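Local coordinates for protein fatty Acyl-Adenylate Ligase (Escherichia coli, PDB 3PBK) that belongs to the ANL clan of AMP-binding enzymes as a fatty acyl-adenylate ligase and holds 5'-O-[(S)-(dodecanoyloxy)(hydroxy)phosphoryl]adenosine in its ligand pocket, at residues G217-S222 with S266-T271; V359-L364 with T377-T382; I504-S509 with I535-P540. All blocks are in the same frame, centred on the assembly; numbering follows the deposited sequence.

Overall arrangement
The three contacts follow one another along the chain and none touches another: the centre of contact 1 lies about 39 Å from those of contacts 2 and 3, which are about 30 Å apart. No strand or helix is shared. Contact 1, partly buried, belongs to the nine-strand mixed sheet and is the nearest of the three to the chain centre; one backbone bond crosses it, with charged side chains tied to residues beyond it. Contact 2, also partly buried, joins a two-stranded antiparallel sheet to a helix start through backbone and side-chain bonds. Contact 3 is a surface contact, a parallel strand pair with backbone bonds and apolar packing, near the C-terminal end.

Contact 1 (G217-S222 with S266-T271); sequences GDRCVS and SKNRGT
Arg219 and Thr271 meet where two neighbouring parallel strands of the nine-strand mixed sheet, 220-222 and 272-275, begin to pair, in the AMP-binding family region of the chain. The evidence is one backbone bond: Thr271 N gives to Arg219 O at 2.9 Å, with 150° at the hydrogen, and the donor lies in the carbonyl plane. Further backbone bonds of Arg219 and Val221 to Val272 carry the pairing onward.

Residues 268-271 form the connection from helix 260-267 into strand 272-275. Asn268 is the first to leave helical geometry, and the guanidinium of Arg269 turns back on the helix end, gripping Ser266 O side-on through NE at 3.3 Å and NH2 at 3.1 Å, the oxygen in the guanidinium plane. Across the contact, Arg219 bends at its third torsion (chi3 -80°), which brings NH1 to 3.2 Å from Asn268 OD1; the guanidinium and amide planes stand nearly perpendicular, 83° apart. NH1 also forms a salt bridge with Asp247 of the adjoining strand 246-248. Two residues after Arg219, Val221 CG2 comes within 4.2 Å of Gly270 CA, where the connection has no side chain to interpose, and Val221 also packs on Trp261, Leu264 and Ile265 of the helix.

Asp218 pairs with Arg301, and its side chain lies about 8 Å from the bound 5'-O-[(S)-(dodecanoyloxy)(hydroxy)phosphoryl]adenosine. The chemistry is consistent with a join set largely by backbone pairing and the packing of Val221, while the charges of Asp218 and Arg219 are probably balanced mainly by Arg301 and Asp247.

Contact 2 (V359-L364 with T377-T382); sequences VDRDIL and TRAVST
The guanidinium of Arg361 lies flat against Ala379, whose CB sits 3.6 Å above the plane and over its centre. Two torsions bring it there: CG runs anti to the backbone N (chi1 167°), and the chain then folds at chi3 (73°), with Arg361 CD passing 3.6 Å from Ser381 OG. The side chains of Asp360 and Thr377 lie alongside, head to tail, and Thr377 OG1 donates to Asp360 OD2 at 2.7 Å from above the carboxylate plane. The other oxygen, Asp360 OD1, receives a weak capping bond from Asp362 N at 3.1 Å, so one carboxylate both caps helix 361-367, weakly, and binds Thr377.

Backbone bonds fix the register. Val359 and Ser381 are an antiparallel hydrogen-bonded pair, with Val359 N to Ser381 O at 2.9 Å and Ser381 N to Val359 O at 3.1 Å. Past it, Arg361 N gives an almost straight bond to Ala379 O, 2.8 Å, though from well above the carbonyl plane.

The contact lies at the end of the pairing of strands 356-360 and 380-384, where the first runs into helix 361-367. Helix 472-479 adjoins them, its Asp474 touching both Arg361 and Ser381, and Glu365 forms a salt bridge with Arg361.

Contact 3 (I504-S509 with I535-P540); sequences IQCRIS and IDLLPP
Ile504 O receives Leu538 N at 2.6 Å in a nearly straight bond, 177° at the hydrogen. It joins the parallel strands of a beta-alpha-beta unit, strand 500-505, helix 511-529 and strand 533-538, which lies toward the C-terminal end.

The N-H of Ile504 bonds to the same strand, Ile504 N to Asp536 O at 2.7 Å. By bonding to the residues before and after Leu537, Ile504 shows the regular parallel register. Two residues on, Cys506 N reaches Leu538 O at 3.2 Å, but from above the carbonyl plane, 38° out of it, where the pairing gives way to loop. Beyond Leu538 come Pro539 and Pro540, which have no N-H to continue the pattern.

Ile504 and Leu537 share the face turned to helix 511-529, where Leu521 touches Ile504 and Ile518 touches Leu537. Within this layer Ile504 CB lies 4.0 Å from Leu537 CD1. Ile504 extends alongside Ile535, its CD1 meeting CG2 of Ile535 at 4.2 Å. Cys506, just past the strand, holds SG between its backbone N and carbonyl carbon (chi1 63°), 4.1 Å from Leu537 CG. Gln505 and Leu538 occupy the other face; there the Gln505 amide bonds through NE2 to Asp489, and Leu538 packs on Ile543.

At the outer end, Pro540 CD approaches Cys506 O, and the extended Arg507 crosses the proline ring obliquely, with Arg507 CG 3.6 Å from Pro540 CG.

Contact 1 (G217-S222 with S266-T271)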
ATOM      1  N   GLY A 217     -22.264  -1.984  12.663  1.00 23.87           N
ATOM      2  CA  GLY A 217     -22.801  -0.806  12.013  1.00 23.94           C
ATOM      3  C   GLY A 217     -21.772   0.002  11.237  1.00 24.36           C
ATOM      4  O   GLY A 217     -22.147   0.889  10.457  1.00 25.00           O
ATOM      5  N   ASP A 218     -20.486  -0.289  11.443  1.00 23.17           N
ATOM      6  CA  ASP A 218     -19.425   0.317  10.632  1.00 22.62           C
ATOM      7  C   ASP A 218     -19.592  -0.072   9.166  1.00 22.93           C
ATOM      8  O   ASP A 218     -20.147  -1.127   8.840  1.00 22.94           O
ATOM      9  CB  ASP A 218     -18.028  -0.098  11.113  1.00 22.44           C
ATOM     10  CG  ASP A 218     -17.422   0.890  12.110  1.00 22.30           C
ATOM     11  OD1 ASP A 218     -18.036   1.950  12.354  1.00 22.69           O
ATOM     12  OD2 ASP A 218     -16.328   0.604  12.652  1.00 21.19           O
ATOM     13  N   ARG A 219     -19.114   0.791   8.283  1.00 22.61           N
ATOM     14  CA  ARG A 219     -19.175   0.519   6.859  1.00 21.85           C
ATOM     15  C   ARG A 219     -17.994   1.157   6.144  1.00 20.83           C
ATOM     16  O   ARG A 219     -17.778   2.365   6.256  1.00 20.31           O
ATOM     17  CB  ARG A 219     -20.473   1.052   6.282  1.00 21.60           C
ATOM     18  CG  ARG A 219     -20.339   1.512   4.852  1.00 22.18           C
ATOM     19  CD  ARG A 219     -21.656   2.032   4.362  1.00 23.41           C
ATOM     20  NE  ARG A 219     -22.533   0.941   3.975  1.00 24.13           N
ATOM     21  CZ  ARG A 219     -22.948   0.766   2.733  1.00 24.36           C
ATOM     22  NH1 ARG A 219     -22.562   1.636   1.814  1.00 24.55           N
ATOM     23  NH2 ARG A 219     -23.744  -0.249   2.417  1.00 24.85           N
ATOM     24  N   CYS A 220     -17.252   0.339   5.401  1.00 20.30           N
ATOM     25  CA  CYS A 220     -16.014   0.767   4.748  1.00 20.11           C
ATOM     26  C   CYS A 220     -16.172   1.397   3.362  1.00 20.41           C
ATOM     27  O   CYS A 220     -17.103   1.097   2.617  1.00 20.91           O
ATOM     28  CB  CYS A 220     -15.061  -0.412   4.639  1.00 20.16           C
ATOM     29  SG  CYS A 220     -14.971  -1.355   6.153  1.00 21.78           S
ATOM     30  N   VAL A 221     -15.229   2.270   3.025  1.00 20.07           N
ATOM     31  CA  VAL A 221     -15.200   2.937   1.733  1.00 20.46           C
ATOM     32  C   VAL A 221     -13.761   2.924   1.238  1.00 19.72           C
ATOM     33  O   VAL A 221     -12.861   3.368   1.948  1.00 20.04           O
ATOM     34  CB  VAL A 221     -15.683   4.403   1.857  1.00 20.32           C
ATOM     35  CG1 VAL A 221     -15.587   5.123   0.517  1.00 19.74           C
ATOM     36  CG2 VAL A 221     -17.103   4.452   2.399  1.00 20.69           C
ATOM     37  N   SER A 222     -13.531   2.405   0.037  1.00 19.07           N
ATOM     38  CA  SER A 222     -12.178   2.371  -0.510  1.00 19.28           C
ATOM     39  C   SER A 222     -12.136   2.767  -1.974  1.00 19.65           C
ATOM     40  O   SER A 222     -13.041   2.444  -2.741  1.00 20.31           O
ATOM     41  CB  SER A 222     -11.557   0.983  -0.348  1.00 19.16           C
ATOM     42  OG  SER A 222     -10.442   0.818  -1.207  1.00 18.61           O
ATOM     43  N   SER A 266     -20.052  10.428   2.463  1.00 24.55           N
ATOM     44  CA  SER A 266     -21.218  11.182   2.920  1.00 25.19           C
ATOM     45  C   SER A 266     -22.547  10.637   2.378  1.00 25.33           C
ATOM     46  O   SER A 266     -23.587  10.732   3.041  1.00 24.87           O
ATOM     47  CB  SER A 266     -21.066  12.658   2.560  1.00 26.01           C
ATOM     48  OG  SER A 266     -22.290  13.342   2.730  1.00 27.88           O
ATOM     49  N   LYS A 267     -22.499  10.060   1.178  1.00 24.66           N
ATOM     50  CA  LYS A 267     -23.691   9.532   0.515  1.00 24.90           C
ATOM     51  C   LYS A 267     -24.333   8.388   1.287  1.00 25.24           C
ATOM     52  O   LYS A 267     -25.551   8.340   1.450  1.00 25.59           O
ATOM     53  CB  LYS A 267     -23.352   9.052  -0.900  1.00 25.11           C
ATOM     54  CG  LYS A 267     -24.565   8.625  -1.720  1.00 25.02           C
ATOM     55  CD  LYS A 267     -24.150   7.837  -2.952  1.00 25.88           C
ATOM     56  CE  LYS A 267     -25.355   7.389  -3.774  1.00 27.65           C
ATOM     57  NZ  LYS A 267     -25.753   8.389  -4.821  1.00 29.98           N
ATOM     58  N   ASN A 268     -23.510   7.458   1.748  1.00 24.52           N
ATOM     59  CA  ASN A 268     -24.005   6.275   2.428  1.00 24.13           C
ATOM     60  C   ASN A 268     -23.715   6.301   3.917  1.00 25.18           C
ATOM     61  O   ASN A 268     -23.767   5.258   4.585  1.00 25.24           O
ATOM     62  CB  ASN A 268     -23.380   5.019   1.816  1.00 24.24           C
ATOM     63  CG  ASN A 268     -23.873   4.751   0.411  1.00 25.17           C
ATOM     64  OD1 ASN A 268     -23.290   3.947  -0.317  1.00 25.36           O
ATOM     65  ND2 ASN A 268     -24.956   5.422   0.019  1.00 25.46           N
ATOM     66  N   ARG A 269     -23.398   7.483   4.441  1.00 24.47           N
ATOM     67  CA  ARG A 269     -23.020   7.583   5.841  1.00 23.98           C
ATOM     68  C   ARG A 269     -21.884   6.610   6.149  1.00 23.24           C
ATOM     69  O   ARG A 269     -21.887   5.939   7.187  1.00 22.13           O
ATOM     70  CB  ARG A 269     -24.221   7.277   6.731  1.00 24.40           C
ATOM     71  CG  ARG A 269     -25.380   8.229   6.544  1.00 24.38           C
ATOM     72  CD  ARG A 269     -25.064   9.582   7.145  1.00 25.54           C
ATOM     73  NE  ARG A 269     -24.296  10.422   6.227  1.00 26.24           N
ATOM     74  CZ  ARG A 269     -23.557  11.461   6.612  1.00 26.24           C
ATOM     75  NH1 ARG A 269     -23.471  11.785   7.902  1.00 25.34           N
ATOM     76  NH2 ARG A 269     -22.898  12.168   5.709  1.00 26.41           N
ATOM     77  N   GLY A 270     -20.925   6.539   5.226  1.00 22.82           N
ATOM     78  CA  GLY A 270     -19.729   5.731   5.379  1.00 21.94           C
ATOM     79  C   GLY A 270     -18.982   6.031   6.664  1.00 22.07           C
ATOM     80  O   GLY A 270     -19.094   7.115   7.234  1.00 22.13           O
ATOM     81  N   THR A 271     -18.195   5.073   7.124  1.00 21.66           N
ATOM     82  CA  THR A 271     -17.678   5.151   8.478  1.00 21.11           C
ATOM     83  C   THR A 271     -16.164   5.018   8.562  1.00 20.07           C
ATOM     84  O   THR A 271     -15.506   5.765   9.279  1.00 19.82           O
ATOM     85  CB  THR A 271     -18.349   4.070   9.350  1.00 21.85           C
ATOM     86  OG1 THR A 271     -19.484   4.641  10.013  1.00 22.72           O
ATOM     87  CG2 THR A 271     -17.388   3.546  10.380  1.00 21.28           C
TER

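Contact 2 (V359-L364 with T377-T382)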
ATOM      1  N   VAL A 359      11.650  16.498  16.820  1.00 15.81           N
ATOM      2  CA  VAL A 359      13.023  16.156  17.162  1.00 16.84           C
ATOM      3  C   VAL A 359      14.000  17.211  16.660  1.00 16.79           C
ATOM      4  O   VAL A 359      13.744  17.853  15.644  1.00 16.82           O
ATOM      5  CB  VAL A 359      13.418  14.771  16.579  1.00 16.86           C
ATOM      6  CG1 VAL A 359      12.514  13.661  17.135  1.00 15.51           C
ATOM      7  CG2 VAL A 359      13.380  14.806  15.061  1.00 16.31           C
ATOM      8  N   ASP A 360      15.107  17.402  17.378  1.00 17.00           N
ATOM      9  CA  ASP A 360      16.209  18.205  16.852  1.00 17.74           C
ATOM     10  C   ASP A 360      16.673  17.498  15.579  1.00 17.99           C
ATOM     11  O   ASP A 360      17.074  16.333  15.620  1.00 17.67           O
ATOM     12  CB  ASP A 360      17.353  18.307  17.869  1.00 17.43           C
ATOM     13  CG  ASP A 360      18.418  19.336  17.474  1.00 18.92           C
ATOM     14  OD1 ASP A 360      18.710  19.490  16.272  1.00 19.11           O
ATOM     15  OD2 ASP A 360      18.980  19.995  18.376  1.00 19.97           O
ATOM     16  N   ARG A 361      16.598  18.179  14.442  1.00 17.68           N
ATOM     17  CA  ARG A 361      16.941  17.511  13.197  1.00 18.13           C
ATOM     18  C   ARG A 361      18.429  17.160  13.118  1.00 18.79           C
ATOM     19  O   ARG A 361      18.790  16.066  12.670  1.00 18.77           O
ATOM     20  CB  ARG A 361      16.485  18.302  11.963  1.00 18.12           C
ATOM     21  CG  ARG A 361      17.105  17.761  10.690  1.00 18.79           C
ATOM     22  CD  ARG A 361      16.297  18.028   9.448  1.00 19.46           C
ATOM     23  NE  ARG A 361      16.328  19.417   8.987  1.00 20.21           N
ATOM     24  CZ  ARG A 361      17.430  20.119   8.731  1.00 20.31           C
ATOM     25  NH1 ARG A 361      18.638  19.590   8.928  1.00 20.35           N
ATOM     26  NH2 ARG A 361      17.314  21.370   8.298  1.00 20.46           N
ATOM     27  N   ASP A 362      19.285  18.074  13.567  1.00 18.92           N
ATOM     28  CA  ASP A 362      20.733  17.847  13.544  1.00 19.02           C
ATOM     29  C   ASP A 362      21.164  16.673  14.436  1.00 18.53           C
ATOM     30  O   ASP A 362      22.104  15.945  14.112  1.00 18.61           O
ATOM     31  CB  ASP A 362      21.488  19.135  13.897  1.00 18.63           C
ATOM     32  CG  ASP A 362      21.224  20.249  12.898  1.00 19.93           C
ATOM     33  OD1 ASP A 362      21.318  19.983  11.673  1.00 20.40           O
ATOM     34  OD2 ASP A 362      20.909  21.381  13.331  1.00 20.22           O
ATOM     35  N   ILE A 363      20.479  16.470  15.553  1.00 17.55           N
ATOM     36  CA  ILE A 363      20.814  15.327  16.384  1.00 17.95           C
ATOM     37  C   ILE A 363      20.443  14.005  15.700  1.00 17.98           C
ATOM     38  O   ILE A 363      21.090  12.982  15.896  1.00 17.96           O
ATOM     39  CB  ILE A 363      20.172  15.434  17.764  1.00 17.42           C
ATOM     40  CG1 ILE A 363      20.717  16.661  18.480  1.00 17.58           C
ATOM     41  CG2 ILE A 363      20.460  14.196  18.583  1.00 15.99           C
ATOM     42  CD1 ILE A 363      20.680  16.527  19.961  1.00 16.39           C
ATOM     43  N   LEU A 364      19.404  14.038  14.882  1.00 17.92           N
ATOM     44  CA  LEU A 364      18.985  12.866  14.131  1.00 17.79           C
ATOM     45  C   LEU A 364      19.969  12.562  12.990  1.00 18.62           C
ATOM     46  O   LEU A 364      20.461  11.442  12.842  1.00 18.98           O
ATOM     47  CB  LEU A 364      17.588  13.118  13.561  1.00 18.25           C
ATOM     48  CG  LEU A 364      16.859  11.953  12.901  1.00 18.70           C
ATOM     49  CD1 LEU A 364      16.032  11.252  13.949  1.00 18.01           C
ATOM     50  CD2 LEU A 364      15.979  12.418  11.744  1.00 18.49           C
ATOM     51  N   THR A 377      18.358  23.976  19.847  1.00 20.46           N
ATOM     52  CA  THR A 377      17.915  23.331  18.627  1.00 20.66           C
ATOM     53  C   THR A 377      17.686  24.346  17.515  1.00 21.76           C
ATOM     54  O   THR A 377      16.966  25.326  17.694  1.00 21.71           O
ATOM     55  CB  THR A 377      16.622  22.544  18.862  1.00 20.49           C
ATOM     56  OG1 THR A 377      16.928  21.337  19.568  1.00 20.40           O
ATOM     57  CG2 THR A 377      15.955  22.191  17.533  1.00 19.93           C
ATOM     58  N   ARG A 378      18.291  24.103  16.359  1.00 22.18           N
ATOM     59  CA  ARG A 378      18.147  25.011  15.229  1.00 21.76           C
ATOM     60  C   ARG A 378      17.268  24.465  14.093  1.00 20.51           C
ATOM     61  O   ARG A 378      16.778  25.220  13.261  1.00 19.65           O
ATOM     62  CB  ARG A 378      19.520  25.397  14.698  1.00 23.35           C
ATOM     63  CG  ARG A 378      20.220  26.498  15.475  1.00 25.26           C
ATOM     64  CD  ARG A 378      21.280  27.128  14.577  1.00 28.53           C
ATOM     65  NE  ARG A 378      22.165  28.057  15.268  1.00 32.36           N
ATOM     66  CZ  ARG A 378      23.100  27.699  16.150  1.00 34.74           C
ATOM     67  NH1 ARG A 378      23.261  26.417  16.485  1.00 34.16           N
ATOM     68  NH2 ARG A 378      23.861  28.633  16.715  1.00 32.13           N
ATOM     69  N   ALA A 379      17.072  23.155  14.060  1.00 19.63           N
ATOM     70  CA  ALA A 379      16.246  22.553  13.028  1.00 18.67           C
ATOM     71  C   ALA A 379      15.396  21.453  13.637  1.00 18.29           C
ATOM     72  O   ALA A 379      15.799  20.828  14.614  1.00 18.24           O
ATOM     73  CB  ALA A 379      17.108  22.009  11.910  1.00 18.42           C
ATOM     74  N   VAL A 380      14.222  21.219  13.059  1.00 17.91           N
ATOM     75  CA  VAL A 380      13.270  20.260  13.608  1.00 17.08           C
ATOM     76  C   VAL A 380      12.609  19.373  12.551  1.00 16.70           C
ATOM     77  O   VAL A 380      12.119  19.857  11.534  1.00 17.68           O
ATOM     78  CB  VAL A 380      12.154  20.988  14.358  1.00 16.58           C
ATOM     79  CG1 VAL A 380      11.223  19.987  15.033  1.00 16.34           C
ATOM     80  CG2 VAL A 380      12.746  21.959  15.360  1.00 17.84           C
ATOM     81  N   SER A 381      12.588  18.072  12.794  1.00 15.74           N
ATOM     82  CA  SER A 381      11.751  17.190  11.998  1.00 15.60           C
ATOM     83  C   SER A 381      10.579  16.733  12.864  1.00 15.43           C
ATOM     84  O   SER A 381      10.728  16.573  14.084  1.00 15.19           O
ATOM     85  CB  SER A 381      12.545  15.982  11.477  1.00 16.80           C
ATOM     86  OG  SER A 381      13.303  16.300  10.321  1.00 17.17           O
ATOM     87  N   THR A 382       9.416  16.552  12.236  1.00 14.85           N
ATOM     88  CA  THR A 382       8.222  16.051  12.917  1.00 14.20           C
ATOM     89  C   THR A 382       7.891  14.647  12.439  1.00 13.69           C
ATOM     90  O   THR A 382       7.780  14.419  11.238  1.00 14.13           O
ATOM     91  CB  THR A 382       6.998  16.913  12.610  1.00 13.51           C
ATOM     92  OG1 THR A 382       7.240  18.260  13.011  1.00 14.10           O
ATOM     93  CG2 THR A 382       5.798  16.389  13.354  1.00 13.59           C
TER

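Contact 3 (I504-S509 with I535-P540)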
ATOM      1  N   ILE A 504      13.077  16.692 -10.342  1.00 27.28           N
ATOM      2  CA  ILE A 504      11.736  17.258 -10.264  1.00 28.18           C
ATOM      3  C   ILE A 504      11.032  17.125 -11.613  1.00 29.98           C
ATOM      4  O   ILE A 504      11.484  17.670 -12.623  1.00 29.50           O
ATOM      5  CB  ILE A 504      11.755  18.748  -9.855  1.00 26.99           C
ATOM      6  CG1 ILE A 504      12.576  18.952  -8.583  1.00 25.75           C
ATOM      7  CG2 ILE A 504      10.342  19.268  -9.662  1.00 26.38           C
ATOM      8  CD1 ILE A 504      12.616  20.385  -8.113  1.00 24.78           C
ATOM      9  N   GLN A 505       9.935  16.381 -11.625  1.00 30.94           N
ATOM     10  CA  GLN A 505       9.119  16.271 -12.814  1.00 32.57           C
ATOM     11  C   GLN A 505       8.092  17.370 -12.699  1.00 31.69           C
ATOM     12  O   GLN A 505       7.422  17.480 -11.676  1.00 30.56           O
ATOM     13  CB  GLN A 505       8.443  14.903 -12.883  1.00 35.69           C
ATOM     14  CG  GLN A 505       7.399  14.671 -11.815  1.00 35.07           C
ATOM     15  CD  GLN A 505       6.662  13.363 -12.010  1.00 40.30           C
ATOM     16  OE1 GLN A 505       7.154  12.457 -12.691  1.00 44.16           O
ATOM     17  NE2 GLN A 505       5.474  13.253 -11.411  1.00 38.26           N
ATOM     18  N   CYS A 506       7.983  18.197 -13.733  1.00 32.64           N
ATOM     19  CA  CYS A 506       7.101  19.357 -13.665  1.00 33.03           C
ATOM     20  C   CYS A 506       6.630  19.855 -15.027  1.00 32.85           C
ATOM     21  O   CYS A 506       7.234  19.562 -16.064  1.00 33.38           O
ATOM     22  CB  CYS A 506       7.816  20.495 -12.955  1.00 32.56           C
ATOM     23  SG  CYS A 506       9.270  21.004 -13.874  1.00 35.59           S
ATOM     24  N   ARG A 507       5.558  20.640 -14.996  1.00 32.05           N
ATOM     25  CA  ARG A 507       4.943  21.184 -16.200  1.00 32.17           C
ATOM     26  C   ARG A 507       5.349  22.649 -16.458  1.00 31.38           C
ATOM     27  O   ARG A 507       4.653  23.376 -17.175  1.00 30.98           O
ATOM     28  CB  ARG A 507       3.413  21.059 -16.109  1.00 31.16           C
ATOM     29  CG  ARG A 507       2.884  19.628 -16.104  1.00 31.20           C
ATOM     30  CD  ARG A 507       1.429  19.569 -15.648  1.00 30.85           C
ATOM     31  NE  ARG A 507       0.948  18.189 -15.554  1.00 36.01           N
ATOM     32  CZ  ARG A 507      -0.210  17.830 -15.001  1.00 37.43           C
ATOM     33  NH1 ARG A 507      -1.012  18.759 -14.486  1.00 36.03           N
ATOM     34  NH2 ARG A 507      -0.571  16.547 -14.959  1.00 35.49           N
ATOM     35  N   ILE A 508       6.470  23.080 -15.885  1.00 30.78           N
ATOM     36  CA  ILE A 508       6.913  24.462 -16.063  1.00 30.86           C
ATOM     37  C   ILE A 508       7.520  24.659 -17.444  1.00 31.10           C
ATOM     38  O   ILE A 508       8.616  24.186 -17.727  1.00 30.58           O
ATOM     39  CB  ILE A 508       7.928  24.889 -14.984  1.00 30.71           C
ATOM     40  CG1 ILE A 508       7.264  24.915 -13.609  1.00 30.55           C
ATOM     41  CG2 ILE A 508       8.498  26.258 -15.299  1.00 30.29           C
ATOM     42  CD1 ILE A 508       8.237  24.838 -12.449  1.00 30.34           C
ATOM     43  N   SER A 509       6.804  25.368 -18.303  1.00 31.89           N
ATOM     44  CA  SER A 509       7.259  25.566 -19.676  1.00 32.88           C
ATOM     45  C   SER A 509       8.167  26.786 -19.811  1.00 32.40           C
ATOM     46  O   SER A 509       9.174  26.736 -20.516  1.00 31.78           O
ATOM     47  CB  SER A 509       6.064  25.684 -20.627  1.00 32.79           C
ATOM     48  OG  SER A 509       5.119  24.649 -20.395  1.00 32.02           O
ATOM     49  N   ILE A 535      19.758  20.322  -9.143  1.00 24.57           N
ATOM     50  CA  ILE A 535      18.357  20.329  -9.552  1.00 25.27           C
ATOM     51  C   ILE A 535      18.190  19.754 -10.965  1.00 26.86           C
ATOM     52  O   ILE A 535      18.791  20.247 -11.912  1.00 28.03           O
ATOM     53  CB  ILE A 535      17.784  21.771  -9.532  1.00 25.70           C
ATOM     54  CG1 ILE A 535      18.310  22.558  -8.323  1.00 25.33           C
ATOM     55  CG2 ILE A 535      16.262  21.760  -9.583  1.00 25.21           C
ATOM     56  CD1 ILE A 535      17.910  22.000  -6.989  1.00 24.56           C
ATOM     57  N   ASP A 536      17.377  18.711 -11.104  1.00 27.05           N
ATOM     58  CA  ASP A 536      17.116  18.092 -12.400  1.00 27.43           C
ATOM     59  C   ASP A 536      15.666  18.277 -12.780  1.00 28.64           C
ATOM     60  O   ASP A 536      14.810  17.563 -12.273  1.00 29.18           O
ATOM     61  CB  ASP A 536      17.397  16.591 -12.334  1.00 29.05           C
ATOM     62  CG  ASP A 536      18.484  16.147 -13.293  1.00 32.21           C
ATOM     63  OD1 ASP A 536      19.200  17.029 -13.824  1.00 33.52           O
ATOM     64  OD2 ASP A 536      18.610  14.912 -13.518  1.00 32.37           O
ATOM     65  N   LEU A 537      15.375  19.227 -13.664  1.00 29.63           N
ATOM     66  CA  LEU A 537      13.993  19.417 -14.118  1.00 30.08           C
ATOM     67  C   LEU A 537      13.632  18.431 -15.230  1.00 30.54           C
ATOM     68  O   LEU A 537      14.242  18.441 -16.298  1.00 31.46           O
ATOM     69  CB  LEU A 537      13.755  20.869 -14.555  1.00 29.11           C
ATOM     70  CG  LEU A 537      13.218  21.814 -13.467  1.00 28.73           C
ATOM     71  CD1 LEU A 537      13.748  21.448 -12.099  1.00 28.45           C
ATOM     72  CD2 LEU A 537      13.506  23.277 -13.762  1.00 28.21           C
ATOM     73  N   LEU A 538      12.652  17.569 -14.968  1.00 31.15           N
ATOM     74  CA  LEU A 538      12.242  16.553 -15.935  1.00 31.95           C
ATOM     75  C   LEU A 538      10.857  16.839 -16.487  1.00 33.76           C
ATOM     76  O   LEU A 538      10.143  17.712 -15.989  1.00 34.00           O
ATOM     77  CB  LEU A 538      12.229  15.167 -15.299  1.00 33.39           C
ATOM     78  CG  LEU A 538      13.452  14.712 -14.511  1.00 32.50           C
ATOM     79  CD1 LEU A 538      13.342  13.224 -14.198  1.00 32.90           C
ATOM     80  CD2 LEU A 538      14.721  15.025 -15.275  1.00 31.18           C
ATOM     81  N   PRO A 539      10.469  16.092 -17.524  1.00 35.33           N
ATOM     82  CA  PRO A 539       9.130  16.185 -18.111  1.00 36.84           C
ATOM     83  C   PRO A 539       8.134  15.381 -17.281  1.00 39.50           C
ATOM     84  O   PRO A 539       8.537  14.467 -16.564  1.00 41.41           O
ATOM     85  CB  PRO A 539       9.302  15.520 -19.476  1.00 35.76           C
ATOM     86  CG  PRO A 539      10.785  15.239 -19.620  1.00 35.12           C
ATOM     87  CD  PRO A 539      11.322  15.143 -18.254  1.00 34.62           C
ATOM     88  N   PRO A 540       6.843  15.719 -17.358  1.00 39.45           N
ATOM     89  CA  PRO A 540       5.875  14.893 -16.640  1.00 42.24           C
ATOM     90  C   PRO A 540       5.247  13.876 -17.581  1.00 46.36           C
ATOM     91  O   PRO A 540       5.115  14.155 -18.776  1.00 46.96           O
ATOM     92  CB  PRO A 540       4.832  15.917 -16.219  1.00 39.72           C
ATOM     93  CG  PRO A 540       4.767  16.840 -17.422  1.00 37.45           C
ATOM     94  CD  PRO A 540       6.198  16.889 -17.983  1.00 37.78           C
TER